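Local coordinates for protein diacylglycerol kinase (Bacillus anthracis, PDB 3S40) that probably transfers the gamma-phosphate of ATP to diacylglycerol to make phosphatidic acid, as in other lipid kinases of the diacylglycerol kinase family, at residues F8-L13 / F39-I44; L12-P17 / D65-F70; G51-Y56 / V76-N81; E59-V64 / I88-A93. All coordinates share one frame; numbering follows the deposited sequence.

Contact 1. Residues F8-L13 / F39-I44; sequences FEKVLL and FPDLHI
Val-11 to Leu-13 and Leu-42 to Ile-44 run as parallel neighbours, their axes 4.7 Å apart and inclined by 22°, and form the two strands of a beta-alpha-beta unit whose crossover is helix 24-38. Val-11 grips the other segment twice: its N donates to Asp-41 O and its O accepts from His-43 N at 2.8 Å. His-43 O then takes the N-H of Leu-13, which keeps the parallel alternation going. Beta-branched Val-11 suits this place because its two methyls serve different neighbours. CG2, anti to the carbonyl carbon, sits over one face of the Phe-39 ring in a CH-pi contact, 4.0 Å from the centroid, while CG1, anti to the backbone N, meets Leu-42 CD1 at 3.6 Å. Phe-39 follows directly on the crossover helix, and its CE1 approaches the edge of the Phe-8 ring. Further along, the side chains of Leu-13 and Ile-44 lie side by side on the face that carries Val-11. Toward solvent the chemistry turns polar: Lys-10 lays its aliphatic CG beside the Asp-41 carboxylate, with NZ too distant for a salt bridge. One water lies 2.8 Å from both Val-11 O and Asp-41 OD1 and links the two segments.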
loop_
_atom_site.group_PDB
_atom_site.type_symbol
_atom_site.label_atom_id
_atom_site.label_comp_id
_atom_site.label_asym_id
_atom_site.label_seq_id
_atom_site.Cartn_x
_atom_site.Cartn_y
_atom_site.Cartn_z
ATOM N N PHE A 8 21.231 -7.646 -7.836
ATOM C CA PHE A 8 20.804 -6.388 -8.437
ATOM C C PHE A 8 21.988 -5.663 -9.059
ATOM O O PHE A 8 22.729 -4.978 -8.369
ATOM C CB PHE A 8 20.158 -5.478 -7.396
ATOM C CG PHE A 8 18.998 -6.101 -6.687
ATOM C CD1 PHE A 8 17.863 -6.483 -7.392
ATOM C CD2 PHE A 8 19.036 -6.289 -5.314
ATOM C CE1 PHE A 8 16.779 -7.068 -6.737
ATOM C CE2 PHE A 8 17.947 -6.871 -4.641
ATOM C CZ PHE A 8 16.826 -7.258 -5.354
ATOM N N GLU A 9 22.143 -5.806 -10.370
ATOM C CA GLU A 9 23.318 -5.279 -11.054
ATOM C C GLU A 9 23.256 -3.752 -11.101
ATOM O O GLU A 9 24.241 -3.081 -10.845
ATOM C CB GLU A 9 23.380 -5.849 -12.461
ATOM C CG GLU A 9 24.771 -5.915 -13.039
ATOM C CD GLU A 9 24.773 -6.518 -14.430
ATOM O OE1 GLU A 9 24.650 -5.750 -15.411
ATOM O OE2 GLU A 9 24.882 -7.761 -14.536
ATOM N N LYS A 10 22.079 -3.214 -11.406
ATOM C CA LYS A 10 21.883 -1.774 -11.425
ATOM C C LYS A 10 20.727 -1.368 -10.531
ATOM O O LYS A 10 19.638 -1.984 -10.535
ATOM C CB LYS A 10 21.670 -1.270 -12.853
ATOM C CG LYS A 10 22.873 -1.526 -13.743
ATOM C CD LYS A 10 22.477 -1.603 -15.189
ATOM C CE LYS A 10 22.552 -0.258 -15.857
ATOM N NZ LYS A 10 23.199 -0.391 -17.198
ATOM N N VAL A 11 20.984 -0.328 -9.761
ATOM C CA VAL A 11 20.047 0.183 -8.766
ATOM C C VAL A 11 19.775 1.666 -9.019
ATOM O O VAL A 11 20.696 2.451 -9.309
ATOM C CB VAL A 11 20.597 -0.016 -7.324
ATOM C CG1 VAL A 11 19.624 0.528 -6.277
ATOM C CG2 VAL A 11 20.941 -1.497 -7.064
ATOM N N LEU A 12 18.504 2.032 -8.923
ATOM C CA LEU A 12 18.072 3.424 -8.854
ATOM C C LEU A 12 17.517 3.762 -7.473
ATOM O O LEU A 12 16.650 3.051 -6.960
ATOM C CB LEU A 12 16.969 3.673 -9.875
ATOM C CG LEU A 12 16.226 5.009 -9.733
ATOM C CD1 LEU A 12 17.162 6.210 -9.946
ATOM C CD2 LEU A 12 15.041 5.044 -10.680
ATOM N N LEU A 13 18.003 4.855 -6.886
ATOM C CA LEU A 13 17.425 5.425 -5.673
ATOM C C LEU A 13 16.729 6.744 -6.001
ATOM O O LEU A 13 17.361 7.699 -6.480
ATOM C CB LEU A 13 18.517 5.658 -4.598
ATOM C CG LEU A 13 18.108 6.472 -3.357
ATOM C CD1 LEU A 13 17.086 5.688 -2.521
ATOM C CD2 LEU A 13 19.289 6.870 -2.457
ATOM N N PHE A 39 25.958 -1.775 -3.554
ATOM C CA PHE A 39 25.619 -1.839 -4.980
ATOM C C PHE A 39 26.596 -1.059 -5.881
ATOM O O PHE A 39 26.554 0.159 -5.936
ATOM C CB PHE A 39 24.188 -1.331 -5.186
ATOM C CG PHE A 39 23.170 -1.989 -4.280
ATOM C CD1 PHE A 39 22.977 -3.369 -4.310
ATOM C CD2 PHE A 39 22.401 -1.231 -3.414
ATOM C CE1 PHE A 39 22.032 -3.979 -3.489
ATOM C CE2 PHE A 39 21.458 -1.828 -2.589
ATOM C CZ PHE A 39 21.272 -3.218 -2.629
ATOM N N PRO A 40 27.452 -1.766 -6.622
ATOM C CA PRO A 40 28.525 -1.108 -7.379
ATOM C C PRO A 40 28.058 -0.211 -8.541
ATOM O O PRO A 40 28.894 0.465 -9.141
ATOM C CB PRO A 40 29.339 -2.289 -7.912
ATOM C CG PRO A 40 28.341 -3.376 -8.054
ATOM C CD PRO A 40 27.401 -3.212 -6.886
ATOM N N ASP A 41 26.768 -0.210 -8.862
ATOM C CA ASP A 41 26.216 0.707 -9.866
ATOM C C ASP A 41 24.908 1.272 -9.358
ATOM O O ASP A 41 23.855 0.632 -9.440
ATOM C CB ASP A 41 25.995 -0.007 -11.202
ATOM C CG ASP A 41 25.476 0.923 -12.307
ATOM O OD1 ASP A 41 24.838 1.963 -12.023
ATOM O OD2 ASP A 41 25.681 0.593 -13.491
ATOM N N LEU A 42 24.982 2.492 -8.855
ATOM C CA LEU A 42 23.882 3.083 -8.128
ATOM C C LEU A 42 23.590 4.478 -8.665
ATOM O O LEU A 42 24.466 5.325 -8.739
ATOM C CB LEU A 42 24.235 3.150 -6.645
ATOM C CG LEU A 42 23.287 3.923 -5.722
ATOM C CD1 LEU A 42 21.910 3.275 -5.744
ATOM C CD2 LEU A 42 23.839 3.983 -4.276
ATOM N N HIS A 43 22.348 4.717 -9.033
ATOM C CA HIS A 43 21.991 5.976 -9.637
ATOM C C HIS A 43 21.005 6.667 -8.707
ATOM O O HIS A 43 20.002 6.073 -8.273
ATOM C CB HIS A 43 21.390 5.732 -11.033
ATOM C CG HIS A 43 21.303 6.966 -11.876
ATOM N ND1 HIS A 43 21.073 6.928 -13.230
ATOM C CD2 HIS A 43 21.442 8.274 -11.554
ATOM C CE1 HIS A 43 21.065 8.159 -13.708
ATOM N NE2 HIS A 43 21.283 8.995 -12.710
ATOM N N ILE A 44 21.303 7.909 -8.366
ATOM C CA ILE A 44 20.494 8.640 -7.403
ATOM C C ILE A 44 19.873 9.860 -8.041
ATOM O O ILE A 44 20.586 10.697 -8.594
ATOM C CB ILE A 44 21.328 9.091 -6.219
ATOM C CG1 ILE A 44 22.047 7.910 -5.590
ATOM C CG2 ILE A 44 20.461 9.803 -5.186
ATOM C CD1 ILE A 44 22.904 8.311 -4.378
HETATM O O HOH W 1 24.554 -2.101 -8.214
HETATM O O HOH W 2 22.019 2.281 -11.801
#

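Contact 2. Residues L12-P17 / D65-F70; sequences LLIVNP and DLIIVF
Two inner strands of the four-stranded parallel sheet in the catalytic domain, 11-15 and 66-71, meet here in the middle of the order 42-46, 11-15, 66-71, 91-96. Leu-12 and Ile-14 use both their N-H and their C=O toward the other strand. Leu-12 N donates to Leu-66 O, Ile-68 N to Leu-12 O at 2.7 Å, Ile-14 N to Ile-68 O, and Phe-70 N to Ile-14 O at 2.8 Å. All are nearly straight, the bond from Ile-14 N reaching 175°. Asn-16 N extends the pattern past the strand to Phe-70 O at 3.2 Å; its side chain then turns elsewhere, OD1 to Lys-18 N and ND2 to Thr-75 OG1.

Branched aliphatic residues fill both faces, as suits strands covered by helices on either side. On one, Leu-13 CD1 presses against Ile-68 CG2 at 3.5 Å, closer than carbons usually sit; with CG1 of Ile-68 beside the backbone N (chi1 -52°), CG2 is left anti to that N and becomes the branch that meets the leucine. Farther along this face Val-15 CG1 comes to the edge of the Phe-70 ring, 4.1 Å from CD2, and helix 113-120 covers Ile-68 and Phe-70. On the opposite face Ile-67 serves two neighbours: its CD1 lies alongside Leu-12 CD2, and its CG2 meets Ile-14 CD1 at 3.9 Å. With hydrophobic side chains on both faces and the chain turning off at Asn-16, this is the central strand pair of a parallel alpha/beta/alpha sandwich, consistent with the PFK-like fold of diacylglycerol kinase catalytic domains.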
loop_
_atom_site.group_PDB
_atom_site.type_symbol
_atom_site.label_atom_id
_atom_site.label_comp_id
_atom_site.label_asym_id
_atom_site.label_seq_id
_atom_site.Cartn_x
_atom_site.Cartn_y
_atom_site.Cartn_z
ATOM N N LEU A 12 18.504 2.032 -8.923
ATOM C CA LEU A 12 18.072 3.424 -8.854
ATOM C C LEU A 12 17.517 3.762 -7.473
ATOM O O LEU A 12 16.650 3.051 -6.960
ATOM C CB LEU A 12 16.969 3.673 -9.875
ATOM C CG LEU A 12 16.226 5.009 -9.733
ATOM C CD1 LEU A 12 17.162 6.210 -9.946
ATOM C CD2 LEU A 12 15.041 5.044 -10.680
ATOM N N LEU A 13 18.003 4.855 -6.886
ATOM C CA LEU A 13 17.425 5.425 -5.673
ATOM C C LEU A 13 16.729 6.744 -6.001
ATOM O O LEU A 13 17.361 7.699 -6.480
ATOM C CB LEU A 13 18.517 5.658 -4.598
ATOM C CG LEU A 13 18.108 6.472 -3.357
ATOM C CD1 LEU A 13 17.086 5.688 -2.521
ATOM C CD2 LEU A 13 19.289 6.870 -2.457
ATOM N N ILE A 14 15.426 6.794 -5.762
ATOM C CA ILE A 14 14.660 8.032 -5.946
ATOM C C ILE A 14 14.524 8.706 -4.602
ATOM O O ILE A 14 14.070 8.092 -3.639
ATOM C CB ILE A 14 13.254 7.773 -6.533
ATOM C CG1 ILE A 14 13.387 7.137 -7.919
ATOM C CG2 ILE A 14 12.423 9.091 -6.598
ATOM C CD1 ILE A 14 12.108 6.476 -8.450
ATOM N N VAL A 15 14.930 9.968 -4.538
ATOM C CA VAL A 15 14.898 10.726 -3.292
ATOM C C VAL A 15 13.941 11.901 -3.371
ATOM O O VAL A 15 14.091 12.768 -4.231
ATOM C CB VAL A 15 16.286 11.302 -2.958
ATOM C CG1 VAL A 15 16.184 12.299 -1.800
ATOM C CG2 VAL A 15 17.266 10.167 -2.638
ATOM N N ASN A 16 12.963 11.922 -2.471
ATOM C CA ASN A 16 12.148 13.114 -2.241
ATOM C C ASN A 16 12.863 13.988 -1.216
ATOM O O ASN A 16 12.944 13.628 -0.037
ATOM C CB ASN A 16 10.755 12.714 -1.734
ATOM C CG ASN A 16 9.870 13.916 -1.439
ATOM O OD1 ASN A 16 10.280 15.059 -1.602
ATOM N ND2 ASN A 16 8.642 13.654 -1.011
ATOM N N PRO A 17 13.399 15.138 -1.666
ATOM C CA PRO A 17 14.255 15.974 -0.817
ATOM C C PRO A 17 13.494 16.498 0.387
ATOM O O PRO A 17 14.094 16.831 1.408
ATOM C CB PRO A 17 14.657 17.133 -1.747
ATOM C CG PRO A 17 14.373 16.650 -3.135
ATOM C CD PRO A 17 13.202 15.726 -3.001
ATOM N N ASP A 65 17.533 -3.048 -12.019
ATOM C CA ASP A 65 17.033 -4.272 -11.403
ATOM C C ASP A 65 16.305 -3.985 -10.106
ATOM O O ASP A 65 15.487 -4.779 -9.672
ATOM C CB ASP A 65 18.187 -5.244 -11.143
ATOM C CG ASP A 65 19.019 -5.481 -12.398
ATOM O OD1 ASP A 65 18.498 -6.127 -13.335
ATOM O OD2 ASP A 65 20.170 -4.996 -12.461
ATOM N N LEU A 66 16.601 -2.839 -9.506
ATOM C CA LEU A 66 16.025 -2.471 -8.226
ATOM C C LEU A 66 15.752 -0.982 -8.236
ATOM O O LEU A 66 16.633 -0.184 -8.610
ATOM C CB LEU A 66 17.015 -2.809 -7.102
ATOM C CG LEU A 66 16.613 -2.407 -5.677
ATOM C CD1 LEU A 66 15.271 -3.080 -5.252
ATOM C CD2 LEU A 66 17.728 -2.736 -4.675
ATOM N N ILE A 67 14.539 -0.605 -7.862
ATOM C CA ILE A 67 14.194 0.798 -7.638
ATOM C C ILE A 67 13.909 1.022 -6.154
ATOM O O ILE A 67 13.055 0.361 -5.567
ATOM C CB ILE A 67 12.978 1.257 -8.480
ATOM C CG1 ILE A 67 13.326 1.225 -9.980
ATOM C CG2 ILE A 67 12.536 2.665 -8.073
ATOM C CD1 ILE A 67 12.302 1.882 -10.884
ATOM N N ILE A 68 14.658 1.929 -5.536
ATOM C CA ILE A 68 14.464 2.255 -4.130
ATOM C C ILE A 68 13.794 3.604 -4.048
ATOM O O ILE A 68 14.191 4.535 -4.747
ATOM C CB ILE A 68 15.803 2.325 -3.386
ATOM C CG1 ILE A 68 16.596 1.039 -3.638
ATOM C CG2 ILE A 68 15.585 2.609 -1.885
ATOM C CD1 ILE A 68 17.996 1.064 -3.048
ATOM N N VAL A 69 12.759 3.726 -3.229
ATOM C CA VAL A 69 12.131 5.042 -3.051
ATOM C C VAL A 69 12.283 5.540 -1.617
ATOM O O VAL A 69 11.878 4.866 -0.681
ATOM C CB VAL A 69 10.650 5.014 -3.490
ATOM C CG1 VAL A 69 9.920 3.867 -2.821
ATOM C CG2 VAL A 69 9.981 6.355 -3.217
ATOM N N PHE A 70 12.918 6.703 -1.444
ATOM C CA PHE A 70 12.952 7.369 -0.152
ATOM C C PHE A 70 11.870 8.425 -0.108
ATOM O O PHE A 70 11.977 9.449 -0.772
ATOM C CB PHE A 70 14.305 8.026 0.113
ATOM C CG PHE A 70 14.342 8.834 1.400
ATOM C CD1 PHE A 70 13.821 8.319 2.575
ATOM C CD2 PHE A 70 14.926 10.095 1.435
ATOM C CE1 PHE A 70 13.856 9.052 3.771
ATOM C CE2 PHE A 70 14.974 10.833 2.627
ATOM C CZ PHE A 70 14.436 10.316 3.791
#

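Contact 3. Residues G51-Y56 / V76-N81; sequences GDATKY and VFECTN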
loop_
_atom_site.group_PDB
_atom_site.type_symbol
_atom_site.label_atom_id
_atom_site.label_comp_id
_atom_site.label_asym_id
_atom_site.label_seq_id
_atom_site.Cartn_x
_atom_site.Cartn_y
_atom_site.Cartn_z
ATOM N N GLY A 51 4.834 13.955 -9.590
ATOM C CA GLY A 51 4.894 13.271 -10.865
ATOM C C GLY A 51 6.285 12.773 -11.230
ATOM O O GLY A 51 6.408 11.810 -11.990
ATOM N N ASP A 52 7.329 13.403 -10.685
ATOM C CA ASP A 52 8.711 13.004 -11.007
ATOM C C ASP A 52 9.030 11.544 -10.668
ATOM O O ASP A 52 9.665 10.841 -11.443
ATOM C CB ASP A 52 9.724 13.905 -10.310
ATOM C CG ASP A 52 9.851 15.272 -10.968
ATOM O OD1 ASP A 52 9.237 15.483 -12.037
ATOM O OD2 ASP A 52 10.577 16.128 -10.420
ATOM N N ALA A 53 8.615 11.104 -9.493
ATOM C CA ALA A 53 8.896 9.736 -9.093
ATOM C C ALA A 53 8.267 8.777 -10.111
ATOM O O ALA A 53 8.903 7.841 -10.571
ATOM C CB ALA A 53 8.388 9.475 -7.661
ATOM N N THR A 54 7.025 9.047 -10.483
ATOM C CA THR A 54 6.347 8.253 -11.508
ATOM C C THR A 54 7.141 8.254 -12.818
ATOM O O THR A 54 7.344 7.201 -13.416
ATOM C CB THR A 54 4.908 8.768 -11.772
ATOM O OG1 THR A 54 4.156 8.751 -10.547
ATOM C CG2 THR A 54 4.206 7.925 -12.825
ATOM N N LYS A 55 7.578 9.429 -13.265
ATOM C CA LYS A 55 8.328 9.503 -14.516
ATOM C C LYS A 55 9.676 8.798 -14.419
ATOM O O LYS A 55 10.115 8.204 -15.389
ATOM C CB LYS A 55 8.540 10.949 -14.972
ATOM C CG LYS A 55 7.269 11.640 -15.379
ATOM C CD LYS A 55 7.469 13.129 -15.518
ATOM C CE LYS A 55 6.123 13.850 -15.606
ATOM N NZ LYS A 55 6.292 15.319 -15.829
ATOM N N TYR A 56 10.338 8.870 -13.263
ATOM C CA TYR A 56 11.646 8.226 -13.140
ATOM C C TYR A 56 11.452 6.718 -13.180
ATOM O O TYR A 56 12.221 6.004 -13.836
ATOM C CB TYR A 56 12.362 8.595 -11.841
ATOM C CG TYR A 56 12.713 10.051 -11.652
ATOM C CD1 TYR A 56 12.796 10.927 -12.724
ATOM C CD2 TYR A 56 12.969 10.550 -10.371
ATOM C CE1 TYR A 56 13.137 12.279 -12.525
ATOM C CE2 TYR A 56 13.301 11.876 -10.163
ATOM C CZ TYR A 56 13.387 12.737 -11.238
ATOM O OH TYR A 56 13.708 14.053 -11.004
ATOM N N VAL A 76 5.637 6.858 -2.596
ATOM C CA VAL A 76 5.529 5.413 -2.799
ATOM C C VAL A 76 4.421 5.112 -3.807
ATOM O O VAL A 76 4.589 4.313 -4.729
ATOM C CB VAL A 76 5.198 4.677 -1.461
ATOM C CG1 VAL A 76 4.674 3.286 -1.716
ATOM C CG2 VAL A 76 6.415 4.625 -0.537
ATOM N N PHE A 77 3.271 5.739 -3.599
ATOM C CA PHE A 77 2.136 5.586 -4.486
ATOM C C PHE A 77 2.451 6.040 -5.917
ATOM O O PHE A 77 1.934 5.475 -6.882
ATOM C CB PHE A 77 0.944 6.367 -3.928
ATOM C CG PHE A 77 -0.319 6.222 -4.732
ATOM C CD1 PHE A 77 -0.897 4.973 -4.932
ATOM C CD2 PHE A 77 -0.955 7.340 -5.258
ATOM C CE1 PHE A 77 -2.081 4.839 -5.659
ATOM C CE2 PHE A 77 -2.138 7.216 -5.985
ATOM C CZ PHE A 77 -2.700 5.961 -6.187
ATOM N N GLU A 78 3.280 7.074 -6.061
ATOM C CA GLU A 78 3.704 7.474 -7.396
ATOM C C GLU A 78 4.442 6.335 -8.058
ATOM O O GLU A 78 4.283 6.098 -9.252
ATOM C CB GLU A 78 4.609 8.709 -7.357
ATOM C CG GLU A 78 3.857 10.019 -7.267
ATOM C CD GLU A 78 4.734 11.198 -7.679
ATOM O OE1 GLU A 78 5.634 11.006 -8.530
ATOM O OE2 GLU A 78 4.525 12.306 -7.147
ATOM N N CYS A 79 5.270 5.645 -7.280
ATOM C CA CYS A 79 6.023 4.517 -7.802
ATOM C C CYS A 79 5.109 3.355 -8.196
ATOM O O CYS A 79 5.263 2.784 -9.274
ATOM C CB CYS A 79 7.088 4.059 -6.792
ATOM S SG CYS A 79 8.402 5.303 -6.548
ATOM N N THR A 80 4.165 3.016 -7.320
ATOM C CA THR A 80 3.211 1.922 -7.582
ATOM C C THR A 80 2.520 2.144 -8.900
ATOM O O THR A 80 2.486 1.280 -9.757
ATOM C CB THR A 80 2.067 1.917 -6.567
ATOM O OG1 THR A 80 2.593 1.847 -5.246
ATOM C CG2 THR A 80 1.121 0.730 -6.825
ATOM N N ASN A 81 1.945 3.331 -9.027
ATOM C CA ASN A 81 1.283 3.733 -10.254
ATOM C C ASN A 81 2.198 3.833 -11.445
ATOM O O ASN A 81 1.785 3.582 -12.566
ATOM C CB ASN A 81 0.555 5.048 -10.042
ATOM C CG ASN A 81 -0.828 4.831 -9.523
ATOM O OD1 ASN A 81 -1.802 4.956 -10.266
ATOM N ND2 ASN A 81 -0.932 4.442 -8.252
HETATM O O HOH W 3 7.597 13.250 -7.122
#
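Gly-51, the N-cap residue of helix 52-60, sends its N-H to Glu-78 OE2 at 3.0 Å, the first of several links between this helix start and helix 73-83. The axes of these short helical pieces approach to 7.7 Å with a crossing angle of -36°, in the layer that covers one face of the parallel sheet. The bond from Gly-51 is straight, 174° at the hydrogen, but reaches the carboxylate from above its plane. Glycine suits the cap because its backbone angles would jam a CB against the preceding carbonyl.

Asp-52 starts its side chain away from the other helix, and its OD2 accepts from the backbone N of Lys-48 and Glu-49. Ala-53 is small enough to let the helices come close: its CB lies 3.3 Å from Glu-78 OE1 and also touches Cys-79 SG, at 4.3 Å. Thr-54 is tied twice. Its N-H goes to Glu-78 OE1 at 3.1 Å, on the anti lone pair, so the carboxylate spans N-H groups of the first turn; their partial positive charge, with the helix dipole, would probably stabilise its negative charge. The reach comes from the shape of Glu-78: CG lies beside its backbone N (chi1 -83°), and the chain is extended beyond. Across the interface the Thr-54 side chain crosses that of Glu-78 at about a right angle, and Thr-54 OG1 donates to the backbone Glu-78 O at 3.0 Å, from above the carbonyl plane.

Contact 4. Residues E59-V64 / I88-A93; sequences EFASKV and IRPTLA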
loop_
_atom_site.group_PDB
_atom_site.type_symbol
_atom_site.label_atom_id
_atom_site.label_comp_id
_atom_site.label_asym_id
_atom_site.label_seq_id
_atom_site.Cartn_x
_atom_site.Cartn_y
_atom_site.Cartn_z
ATOM N N GLU A 59 10.883 5.665 -16.711
ATOM C CA GLU A 59 12.061 5.763 -17.555
ATOM C C GLU A 59 13.088 4.683 -17.232
ATOM O O GLU A 59 13.725 4.154 -18.130
ATOM C CB GLU A 59 12.700 7.137 -17.429
ATOM C CG GLU A 59 14.051 7.214 -18.078
ATOM C CD GLU A 59 14.644 8.609 -17.976
ATOM O OE1 GLU A 59 13.955 9.506 -17.432
ATOM O OE2 GLU A 59 15.791 8.804 -18.439
ATOM N N PHE A 60 13.270 4.367 -15.954
ATOM C CA PHE A 60 14.328 3.422 -15.584
ATOM C C PHE A 60 13.876 1.979 -15.416
ATOM O O PHE A 60 14.700 1.087 -15.223
ATOM C CB PHE A 60 15.057 3.888 -14.326
ATOM C CG PHE A 60 15.972 5.043 -14.577
ATOM C CD1 PHE A 60 17.309 4.836 -14.832
ATOM C CD2 PHE A 60 15.482 6.342 -14.579
ATOM C CE1 PHE A 60 18.149 5.902 -15.061
ATOM C CE2 PHE A 60 16.312 7.414 -14.811
ATOM C CZ PHE A 60 17.652 7.197 -15.056
ATOM N N ALA A 61 12.568 1.762 -15.499
ATOM C CA ALA A 61 11.996 0.422 -15.316
ATOM C C ALA A 61 12.683 -0.685 -16.129
ATOM O O ALA A 61 12.923 -1.757 -15.612
ATOM C CB ALA A 61 10.491 0.441 -15.562
ATOM N N SER A 62 13.024 -0.429 -17.388
ATOM C CA SER A 62 13.681 -1.449 -18.195
ATOM C C SER A 62 15.203 -1.385 -18.092
ATOM O O SER A 62 15.907 -2.167 -18.723
ATOM C CB SER A 62 13.272 -1.332 -19.668
ATOM O OG SER A 62 13.871 -0.193 -20.268
ATOM N N LYS A 63 15.717 -0.460 -17.301
ATOM C CA LYS A 63 17.161 -0.273 -17.255
ATOM C C LYS A 63 17.811 -0.704 -15.950
ATOM O O LYS A 63 19.020 -0.912 -15.916
ATOM C CB LYS A 63 17.527 1.186 -17.564
ATOM C CG LYS A 63 16.882 1.712 -18.832
ATOM C CD LYS A 63 17.485 3.048 -19.278
ATOM C CE LYS A 63 17.111 4.198 -18.349
ATOM N NZ LYS A 63 17.513 5.527 -18.912
ATOM N N VAL A 64 17.029 -0.823 -14.875
ATOM C CA VAL A 64 17.594 -1.219 -13.587
ATOM C C VAL A 64 16.919 -2.457 -13.033
ATOM O O VAL A 64 15.854 -2.843 -13.488
ATOM C CB VAL A 64 17.501 -0.094 -12.506
ATOM C CG1 VAL A 64 18.463 1.074 -12.833
ATOM C CG2 VAL A 64 16.062 0.408 -12.341
ATOM N N ILE A 88 7.610 -4.565 -17.923
ATOM C CA ILE A 88 8.812 -4.896 -17.186
ATOM C C ILE A 88 8.886 -4.057 -15.907
ATOM O O ILE A 88 8.848 -2.829 -15.960
ATOM C CB ILE A 88 10.041 -4.702 -18.057
ATOM C CG1 ILE A 88 9.943 -5.622 -19.277
ATOM C CG2 ILE A 88 11.310 -4.972 -17.251
ATOM C CD1 ILE A 88 11.081 -5.456 -20.248
ATOM N N ARG A 89 8.963 -4.742 -14.767
ATOM C CA ARG A 89 8.896 -4.104 -13.458
ATOM C C ARG A 89 9.998 -4.617 -12.537
ATOM O O ARG A 89 9.942 -5.741 -12.056
ATOM C CB ARG A 89 7.543 -4.367 -12.810
ATOM C CG ARG A 89 6.363 -4.018 -13.700
ATOM C CD ARG A 89 5.042 -4.388 -13.032
ATOM N NE ARG A 89 4.930 -5.822 -12.781
ATOM C CZ ARG A 89 4.627 -6.734 -13.703
ATOM N NH1 ARG A 89 4.428 -6.388 -14.968
ATOM N NH2 ARG A 89 4.550 -8.013 -13.362
ATOM N N PRO A 90 11.006 -3.781 -12.278
ATOM C CA PRO A 90 12.050 -4.186 -11.328
ATOM C C PRO A 90 11.501 -4.376 -9.906
ATOM O O PRO A 90 10.433 -3.884 -9.554
ATOM C CB PRO A 90 13.025 -2.996 -11.337
ATOM C CG PRO A 90 12.200 -1.829 -11.778
ATOM C CD PRO A 90 11.140 -2.383 -12.721
ATOM N N THR A 91 12.275 -5.079 -9.098
ATOM C CA THR A 91 12.087 -5.096 -7.663
ATOM C C THR A 91 12.034 -3.690 -7.086
ATOM O O THR A 91 12.797 -2.785 -7.490
ATOM C CB THR A 91 13.203 -5.887 -6.998
ATOM O OG1 THR A 91 13.185 -7.219 -7.519
ATOM C CG2 THR A 91 13.024 -5.947 -5.443
ATOM N N LEU A 92 11.119 -3.508 -6.141
ATOM C CA LEU A 92 10.925 -2.209 -5.496
ATOM C C LEU A 92 11.268 -2.295 -4.000
ATOM O O LEU A 92 11.071 -3.339 -3.363
ATOM C CB LEU A 92 9.476 -1.740 -5.716
ATOM C CG LEU A 92 9.023 -0.345 -5.286
ATOM C CD1 LEU A 92 9.768 0.747 -6.056
ATOM C CD2 LEU A 92 7.513 -0.202 -5.481
ATOM N N ALA A 93 11.798 -1.205 -3.450
ATOM C CA ALA A 93 12.115 -1.111 -2.026
ATOM C C ALA A 93 11.726 0.270 -1.527
ATOM O O ALA A 93 11.688 1.226 -2.300
ATOM C CB ALA A 93 13.581 -1.390 -1.769
#
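Pro-90 packs its ring against the backbone of Ala-61 and Val-64. Its CD lies 3.5 Å from Ala-61 O, and CB lies 3.6 Å from Val-64 O, so the ring spans two backbone carbonyls of the chain at the end of helix 52-60. The compact pyrrolidine suits such a site: it is apolar, it brings no N-H of its own that would need an acceptor, and its ring carbons can lie close to carbonyl oxygens. Val-64 adds a looser touch, with CG2 at 4.5 Å from Pro-90 CG.

Ala-61 is the counterpart on the other segment. Its single methyl comes 3.7 Å from Ile-88 O and 4.1 Å from Pro-90 CD, and a small side chain is apt because Leu-83 and Leu-86 press on it as well. No hydrogen bond joins the two segments, so the contact between them is van der Waals packing. It brings together two connections of the alpha/beta fold: the chain leading from the end of helix 52-60 into strand 66-71, and the approach to strand 91-96, last of the four parallel strands, whose other side bonds to strand 284-296. On the first of these, Phe-60 O accepts from both Lys-63 N and Val-64 N, the former at 2.8 Å.

Ile-88 is the third large contributor, and it lies at the exposed side. Its CG2 branch, anti to the backbone N while CG1 is anti to the carbonyl carbon (chi1 -60°), reaches Ala-61 O at 4.0 Å and approaches Ser-62 CA at 4.4 Å. Serine, small and polar, fits this solvent-facing corner.

Contacts 1 and 2 share strand 11-15 and build adjacent seams of one parallel sheet, yet contact 2 is buried with almost purely aliphatic faces, whereas contact 1, at the edge strand 42-46, mixes apolar packing with charged side chains and waters. Contact 3, partly buried, lies in the helical layer against the face that carries Ile-14 and Val-69, and replaces strand-to-strand backbone bonding with a carboxylate at a helix start. Contact 4 uses the far end of the same helix 52-60, is largely buried though Ser-62 and Ile-88 are exposed, and relies on packing; from it strand 91-96 runs on beside strand 66-71 of contact 2, with Thr-91 O probably bonded to Ile-67 N.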